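Local coordinates for gene product PA4716 (Pseudomonas aeruginosa, PDB 1U0K), which is of unknown function but probably acts as an isomerase, at residues 35-40 against 51-56; 80-85 against 98-103. All blocks are in the same frame, centred on the assembly; numbering follows the deposited sequence.

Contacts 1 and 2, with centres about 13 Å apart, illustrate how two helices, 34-44 and 78-90, can pack against opposite faces of one strand, 48-54. Contact 1 comes first along the chain, between helix 34-44 and strand 48-54, and both its segments precede those of contact 2, which joins helix 78-90 to strand 96-101. Strand 60-67 links the two, pairing antiparallel with 48-54 and parallel with 96-101. Strand 48-54 serves both helices, since Leu-52 CD2 packs 4.0 Å from Ala-82 CB while Phe-51 turns to helix 34-44. This is consistent with the diaminopimelate epimerase-like fold, in which strands wrap around a central helix, here 78-90.

Contact 1: 35-40 against 51-56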
ATOM      1  N   ALA A  35      16.663   7.201   5.991  1.00 12.75           N
ATOM      2  CA  ALA A  35      16.470   5.879   5.408  1.00 12.33           C
ATOM      3  C   ALA A  35      15.431   5.119   6.213  1.00 11.70           C
ATOM      4  O   ALA A  35      14.586   4.442   5.636  1.00 11.70           O
ATOM      5  CB  ALA A  35      17.781   5.102   5.378  1.00 12.86           C
ATOM      6  N   ALA A  36      15.485   5.223   7.538  1.00 10.78           N
ATOM      7  CA  ALA A  36      14.524   4.526   8.388  1.00 10.00           C
ATOM      8  C   ALA A  36      13.108   5.072   8.225  1.00 10.09           C
ATOM      9  O   ALA A  36      12.144   4.317   8.237  1.00  9.33           O
ATOM     10  CB  ALA A  36      14.966   4.579   9.845  1.00 10.26           C
HETATM   11  N   MSE A  37      12.974   6.380   8.048  1.00  9.90           N
HETATM   12  CA  MSE A  37      11.670   6.984   7.826  1.00 10.22           C
HETATM   13  C   MSE A  37      11.080   6.472   6.505  1.00  9.49           C
HETATM   14  O   MSE A  37       9.918   6.068   6.450  1.00  8.60           O
HETATM   15  CB  MSE A  37      11.771   8.505   7.816  1.00 11.16           C
HETATM   16  CG  MSE A  37      12.069   9.073   9.181  1.00 11.97           C
HETATM   17 SE   MSE A  37      12.242  11.005   9.081  1.00 20.89          SE
HETATM   18  CE  MSE A  37      13.105  11.380  10.770  1.00 19.57           C
ATOM     19  N   GLN A  38      11.881   6.442   5.443  1.00  9.02           N
ATOM     20  CA  GLN A  38      11.401   5.916   4.173  1.00  8.47           C
ATOM     21  C   GLN A  38      11.047   4.441   4.282  1.00  7.89           C
ATOM     22  O   GLN A  38      10.048   4.005   3.703  1.00  7.71           O
ATOM     23  CB  GLN A  38      12.421   6.141   3.044  1.00  9.35           C
ATOM     24  CG  GLN A  38      11.943   5.666   1.677  1.00  9.89           C
ATOM     25  CD  GLN A  38      10.756   6.429   1.148  1.00 12.30           C
ATOM     26  OE1 GLN A  38       9.591   6.024   1.340  1.00 14.34           O
ATOM     27  NE2 GLN A  38      11.023   7.540   0.503  1.00 10.82           N
ATOM     28  N   ALA A  39      11.844   3.685   5.020  1.00  8.23           N
ATOM     29  CA  ALA A  39      11.616   2.248   5.172  1.00  8.13           C
ATOM     30  C   ALA A  39      10.338   1.979   5.974  1.00  8.13           C
ATOM     31  O   ALA A  39       9.594   1.064   5.643  1.00  7.85           O
ATOM     32  CB  ALA A  39      12.812   1.569   5.805  1.00  8.49           C
ATOM     33  N   TRP A  40      10.089   2.767   7.021  1.00  7.79           N
ATOM     34  CA  TRP A  40       8.862   2.628   7.825  1.00  8.21           C
ATOM     35  C   TRP A  40       7.641   3.019   7.007  1.00  8.13           C
ATOM     36  O   TRP A  40       6.571   2.428   7.158  1.00  7.76           O
ATOM     37  CB  TRP A  40       8.931   3.460   9.121  1.00  8.48           C
ATOM     38  CG  TRP A  40       9.466   2.718  10.273  1.00 10.17           C
ATOM     39  CD1 TRP A  40      10.681   2.870  10.858  1.00 11.22           C
ATOM     40  CD2 TRP A  40       8.821   1.650  10.961  1.00 10.86           C
ATOM     41  NE1 TRP A  40      10.818   1.985  11.901  1.00 12.80           N
ATOM     42  CE2 TRP A  40       9.687   1.219  11.979  1.00 11.69           C
ATOM     43  CE3 TRP A  40       7.575   1.029  10.839  1.00 10.94           C
ATOM     44  CZ2 TRP A  40       9.350   0.189  12.862  1.00 13.43           C
ATOM     45  CZ3 TRP A  40       7.249  -0.003  11.709  1.00 12.58           C
ATOM     46  CH2 TRP A  40       8.131  -0.408  12.702  1.00 12.54           C
ATOM     47  N   PHE A  51       6.261  11.984  10.138  1.00  7.67           N
ATOM     48  CA  PHE A  51       7.197  11.777  11.242  1.00  8.19           C
ATOM     49  C   PHE A  51       7.397  13.113  11.935  1.00  9.00           C
ATOM     50  O   PHE A  51       7.769  14.083  11.284  1.00  9.38           O
ATOM     51  CB  PHE A  51       8.528  11.233  10.704  1.00  8.28           C
ATOM     52  CG  PHE A  51       8.394   9.897  10.028  1.00  7.35           C
ATOM     53  CD1 PHE A  51       8.003   9.828   8.697  1.00  8.06           C
ATOM     54  CD2 PHE A  51       8.614   8.712  10.721  1.00  6.71           C
ATOM     55  CE1 PHE A  51       7.825   8.608   8.080  1.00  8.46           C
ATOM     56  CE2 PHE A  51       8.423   7.487  10.097  1.00  6.33           C
ATOM     57  CZ  PHE A  51       8.034   7.444   8.772  1.00  8.10           C
ATOM     58  N   LEU A  52       7.112  13.160  13.232  1.00  9.36           N
ATOM     59  CA  LEU A  52       7.210  14.388  14.026  1.00  9.92           C
ATOM     60  C   LEU A  52       8.466  14.398  14.881  1.00 10.76           C
ATOM     61  O   LEU A  52       8.854  13.393  15.468  1.00 11.13           O
ATOM     62  CB  LEU A  52       5.975  14.563  14.909  1.00  9.86           C
ATOM     63  CG  LEU A  52       4.610  14.554  14.204  1.00 10.71           C
ATOM     64  CD1 LEU A  52       3.454  14.755  15.190  1.00 12.08           C
ATOM     65  CD2 LEU A  52       4.533  15.602  13.104  1.00 12.27           C
ATOM     66  N   LEU A  53       9.084  15.571  14.963  1.00 11.76           N
ATOM     67  CA  LEU A  53      10.308  15.766  15.732  1.00 13.08           C
ATOM     68  C   LEU A  53      10.020  16.868  16.761  1.00 13.57           C
ATOM     69  O   LEU A  53       9.911  18.045  16.401  1.00 13.49           O
ATOM     70  CB  LEU A  53      11.457  16.138  14.805  1.00 13.80           C
ATOM     71  CG  LEU A  53      11.636  15.151  13.633  1.00 16.77           C
ATOM     72  CD1 LEU A  53      12.465  15.743  12.514  1.00 20.51           C
ATOM     73  CD2 LEU A  53      12.245  13.844  14.136  1.00 18.56           C
ATOM     74  N   PRO A  54       9.859  16.486  18.025  1.00 14.41           N
ATOM     75  CA  PRO A  54       9.598  17.470  19.079  1.00 14.55           C
ATOM     76  C   PRO A  54      10.818  18.343  19.342  1.00 14.48           C
ATOM     77  O   PRO A  54      11.953  17.991  19.021  1.00 14.12           O
ATOM     78  CB  PRO A  54       9.279  16.611  20.307  1.00 15.22           C
ATOM     79  CG  PRO A  54       9.973  15.331  20.063  1.00 16.36           C
ATOM     80  CD  PRO A  54       9.935  15.113  18.569  1.00 14.24           C
ATOM     81  N   GLY A  55      10.547  19.511  19.912  1.00 14.52           N
ATOM     82  CA  GLY A  55      11.582  20.430  20.338  1.00 14.15           C
ATOM     83  C   GLY A  55      11.160  21.102  21.627  1.00 14.31           C
ATOM     84  O   GLY A  55      10.372  20.560  22.397  1.00 14.19           O
ATOM     85  N   ASP A  56      11.647  22.316  21.836  1.00 13.58           N
ATOM     86  CA  ASP A  56      11.442  23.009  23.105  1.00 13.65           C
ATOM     87  C   ASP A  56      10.096  23.735  23.244  1.00 13.54           C
ATOM     88  O   ASP A  56       9.784  24.278  24.300  1.00 13.64           O
ATOM     89  CB  ASP A  56      12.616  23.960  23.382  1.00 13.83           C
ATOM     90  CG  ASP A  56      12.751  25.073  22.359  1.00 15.00           C
ATOM     91  OD1 ASP A  56      11.874  25.254  21.492  1.00 14.18           O
ATOM     92  OD2 ASP A  56      13.750  25.819  22.352  1.00 16.34           O
TER
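Met-37, a selenomethionine, and Phe-51 carry most of this buried helix-strand contact, their side chains lying alongside each other and running opposite ways. The chief interaction is a CH-pi contact: Met-37 CG lies 3.9 Å from the centroid of the Phe-51 ring and only 15° off the ring normal. Further along, the selenium makes an oblique Met-aromatic contact, with SE 4.7 Å from the same centroid. Because the Met-37 chain runs extended beyond CG (chi2 178°), it passes the ring from CZ back toward CB and carries its methyl on to Leu-53, two residues along the strand, CE reaching 4.3 Å from Leu-53 CD2. Trp-40, one helical turn on, adds an apolar touch at the edge of the phenyl ring, its CB 4.1 Å from Phe-51 CZ, while the indole turns off from the strand. A polar atom also borders the ring: Met-37 O is 3.3 Å from Phe-51 CZ, and a hydrogen bond from Thr-41 OG1 satisfies it. No hydrogen bond crosses between 35-40 and 51-56. Phe-51 lies about 8 Å from the predicted active-site residue Glu-48, measured between side chains. Helix 34-44 connects the parallel neighbours 21-26 and 48-54, and Phe-26 of the former stacks on Phe-51 and meets Trp-40 edge-to-face. Strand 60-67 adds Phe-66 against Met-37, while Leu-18 of the second subunit packs on Trp-40.

Contact 2: 80-85 against 98-103; sequences LGAAAL and WTLHLA
Trp-98 NE1 lies 3.6 Å from Ala-83 O, yet the hydrogen bond of this indole nitrogen goes elsewhere, to Ser-111 OG on strand 106-114. The reason is geometric: the helix carbonyl oxygen sits above the ring plane at the NE1 corner, well away from the in-plane N-H direction. Displaced just outside that corner, the same Ala-83 O is 4.0 Å from Trp-98 CE2. Ala-83 CA lies over the face at Trp-98 CD1, 4.2 Å away, while Ala-83 CB reaches the rim, 3.9 Å from the same CD1. A methyl side chain lets the aromatic plane lie close against the helix backbone. Trp-98 has CG beside its own backbone N and anti to the carbonyl carbon (chi1 -48°), which lays the ring along the helix. Two residues on, Leu-100 points to the same helix and touches it with a single branch, CD1 being 4.0 Å from Ala-82 CB. Around them, Leu-86 and Arg-90 continue the cover of Trp-98 along helix 78-90, Leu-79 meets Leu-100, and Arg-59 makes a cation-pi contact with the indole. The strand itself is bonded on both flanks, to 60-67 and to 106-114. Chemically, then, helix 78-90 meets strand 96-101 through small methyls and flat or branched apolar groups; the one polar side-chain atom at the interface is satisfied within the sheet, and with no hydrogen bond between 80-85 and 98-103 the contact of these two segments rests on apolar packing.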
ATOM      1  N   LEU A  80      -2.975  17.601   9.001  1.00 10.41           N
ATOM      2  CA  LEU A  80      -4.251  17.541   9.708  1.00 10.55           C
ATOM      3  C   LEU A  80      -4.281  16.386  10.697  1.00 10.10           C
ATOM      4  O   LEU A  80      -4.720  16.548  11.836  1.00  9.56           O
ATOM      5  CB  LEU A  80      -5.408  17.376   8.731  1.00 10.94           C
ATOM      6  CG  LEU A  80      -5.609  18.534   7.763  1.00 11.99           C
ATOM      7  CD1 LEU A  80      -6.823  18.228   6.894  1.00 13.10           C
ATOM      8  CD2 LEU A  80      -5.747  19.871   8.488  1.00 13.07           C
ATOM      9  N   GLY A  81      -3.817  15.221  10.246  1.00  9.75           N
ATOM     10  CA  GLY A  81      -3.743  14.040  11.106  1.00  9.64           C
ATOM     11  C   GLY A  81      -2.804  14.250  12.275  1.00  9.42           C
ATOM     12  O   GLY A  81      -3.135  13.911  13.410  1.00  9.08           O
ATOM     13  N   ALA A  82      -1.634  14.823  12.013  1.00  9.35           N
ATOM     14  CA  ALA A  82      -0.707  15.152  13.081  1.00  9.22           C
ATOM     15  C   ALA A  82      -1.334  16.086  14.127  1.00  9.44           C
ATOM     16  O   ALA A  82      -1.198  15.862  15.329  1.00  9.25           O
ATOM     17  CB  ALA A  82       0.567  15.754  12.516  1.00 10.06           C
ATOM     18  N   ALA A  83      -2.041  17.119  13.681  1.00  9.42           N
ATOM     19  CA  ALA A  83      -2.704  18.061  14.586  1.00  9.64           C
ATOM     20  C   ALA A  83      -3.695  17.346  15.503  1.00 10.00           C
ATOM     21  O   ALA A  83      -3.742  17.606  16.701  1.00  9.99           O
ATOM     22  CB  ALA A  83      -3.390  19.182  13.800  1.00 10.11           C
ATOM     23  N   ALA A  84      -4.484  16.449  14.933  1.00  9.74           N
ATOM     24  CA  ALA A  84      -5.470  15.703  15.696  1.00  9.95           C
ATOM     25  C   ALA A  84      -4.803  14.824  16.752  1.00  9.99           C
ATOM     26  O   ALA A  84      -5.260  14.759  17.899  1.00 10.38           O
ATOM     27  CB  ALA A  84      -6.322  14.861  14.769  1.00 10.07           C
ATOM     28  N   LEU A  85      -3.720  14.157  16.363  1.00  9.65           N
ATOM     29  CA  LEU A  85      -2.998  13.296  17.276  1.00  9.47           C
ATOM     30  C   LEU A  85      -2.378  14.115  18.399  1.00 10.07           C
ATOM     31  O   LEU A  85      -2.449  13.715  19.552  1.00  9.76           O
ATOM     32  CB  LEU A  85      -1.935  12.453  16.555  1.00  9.71           C
ATOM     33  CG  LEU A  85      -1.096  11.612  17.522  1.00 10.63           C
ATOM     34  CD1 LEU A  85      -1.965  10.565  18.216  1.00 11.81           C
ATOM     35  CD2 LEU A  85       0.078  10.978  16.840  1.00 12.52           C
ATOM     36  N   TRP A  98      -1.357  24.754  16.710  1.00 13.47           N
ATOM     37  CA  TRP A  98      -0.118  24.030  16.458  1.00 12.69           C
ATOM     38  C   TRP A  98       0.637  24.697  15.327  1.00 12.71           C
ATOM     39  O   TRP A  98       0.038  25.326  14.463  1.00 12.50           O
ATOM     40  CB  TRP A  98      -0.421  22.582  16.038  1.00 12.87           C
ATOM     41  CG  TRP A  98      -1.398  21.914  16.905  1.00 12.28           C
ATOM     42  CD1 TRP A  98      -2.723  21.710  16.655  1.00 10.99           C
ATOM     43  CD2 TRP A  98      -1.139  21.352  18.193  1.00 11.88           C
ATOM     44  NE1 TRP A  98      -3.302  21.060  17.715  1.00 12.07           N
ATOM     45  CE2 TRP A  98      -2.351  20.822  18.671  1.00 11.31           C
ATOM     46  CE3 TRP A  98       0.002  21.236  18.993  1.00 11.73           C
ATOM     47  CZ2 TRP A  98      -2.460  20.203  19.920  1.00 13.64           C
ATOM     48  CZ3 TRP A  98      -0.114  20.628  20.238  1.00 12.40           C
ATOM     49  CH2 TRP A  98      -1.330  20.118  20.681  1.00 13.61           C
ATOM     50  N   THR A  99       1.953  24.550  15.325  1.00 12.51           N
ATOM     51  CA  THR A  99       2.777  24.948  14.194  1.00 13.02           C
ATOM     52  C   THR A  99       3.612  23.761  13.775  1.00 12.19           C
ATOM     53  O   THR A  99       4.344  23.194  14.585  1.00 12.84           O
ATOM     54  CB  THR A  99       3.689  26.115  14.573  1.00 12.97           C
ATOM     55  OG1 THR A  99       2.885  27.214  15.028  1.00 15.28           O
ATOM     56  CG2 THR A  99       4.440  26.639  13.350  1.00 15.17           C
ATOM     57  N   LEU A 100       3.501  23.370  12.513  1.00 12.47           N
ATOM     58  CA  LEU A 100       4.323  22.295  11.980  1.00 13.04           C
ATOM     59  C   LEU A 100       5.310  22.843  10.957  1.00 13.89           C
ATOM     60  O   LEU A 100       4.927  23.540  10.029  1.00 14.02           O
ATOM     61  CB  LEU A 100       3.445  21.187  11.382  1.00 13.07           C
ATOM     62  CG  LEU A 100       2.514  20.510  12.386  1.00 14.41           C
ATOM     63  CD1 LEU A 100       1.642  19.481  11.679  1.00 15.37           C
ATOM     64  CD2 LEU A 100       3.288  19.861  13.523  1.00 14.81           C
ATOM     65  N   HIS A 101       6.581  22.514  11.136  1.00 14.47           N
ATOM     66  CA  HIS A 101       7.646  23.038  10.291  1.00 15.88           C
ATOM     67  C   HIS A 101       8.085  21.988   9.291  1.00 17.31           C
ATOM     68  O   HIS A 101       8.587  20.940   9.667  1.00 16.87           O
ATOM     69  CB  HIS A 101       8.835  23.482  11.149  1.00 16.14           C
ATOM     70  CG  HIS A 101       8.532  24.673  11.995  1.00 18.04           C
ATOM     71  ND1 HIS A 101       8.473  25.953  11.483  1.00 21.41           N
ATOM     72  CD2 HIS A 101       8.249  24.780  13.313  1.00 19.11           C
ATOM     73  CE1 HIS A 101       8.166  26.796  12.455  1.00 20.95           C
ATOM     74  NE2 HIS A 101       8.025  26.110  13.575  1.00 19.51           N
ATOM     75  N   LEU A 102       7.859  22.275   8.015  1.00 19.33           N
ATOM     76  CA  LEU A 102       8.449  21.507   6.927  1.00 21.89           C
ATOM     77  C   LEU A 102       9.691  22.276   6.479  1.00 23.84           C
ATOM     78  O   LEU A 102       9.844  23.440   6.823  1.00 25.19           O
ATOM     79  CB  LEU A 102       7.440  21.338   5.791  1.00 21.81           C
ATOM     80  CG  LEU A 102       6.211  20.484   6.143  1.00 22.98           C
ATOM     81  CD1 LEU A 102       5.067  20.749   5.177  1.00 24.46           C
ATOM     82  CD2 LEU A 102       6.562  18.994   6.167  1.00 23.97           C
ATOM     83  N   ALA A 103      10.595  21.626   5.761  1.00 26.25           N
ATOM     84  CA  ALA A 103      11.834  22.279   5.321  1.00 27.75           C
ATOM     85  C   ALA A 103      11.550  23.627   4.662  1.00 29.10           C
ATOM     86  O   ALA A 103      12.169  24.641   5.007  1.00 29.54           O
ATOM     87  CB  ALA A 103      12.586  21.380   4.358  1.00 27.94           C
TER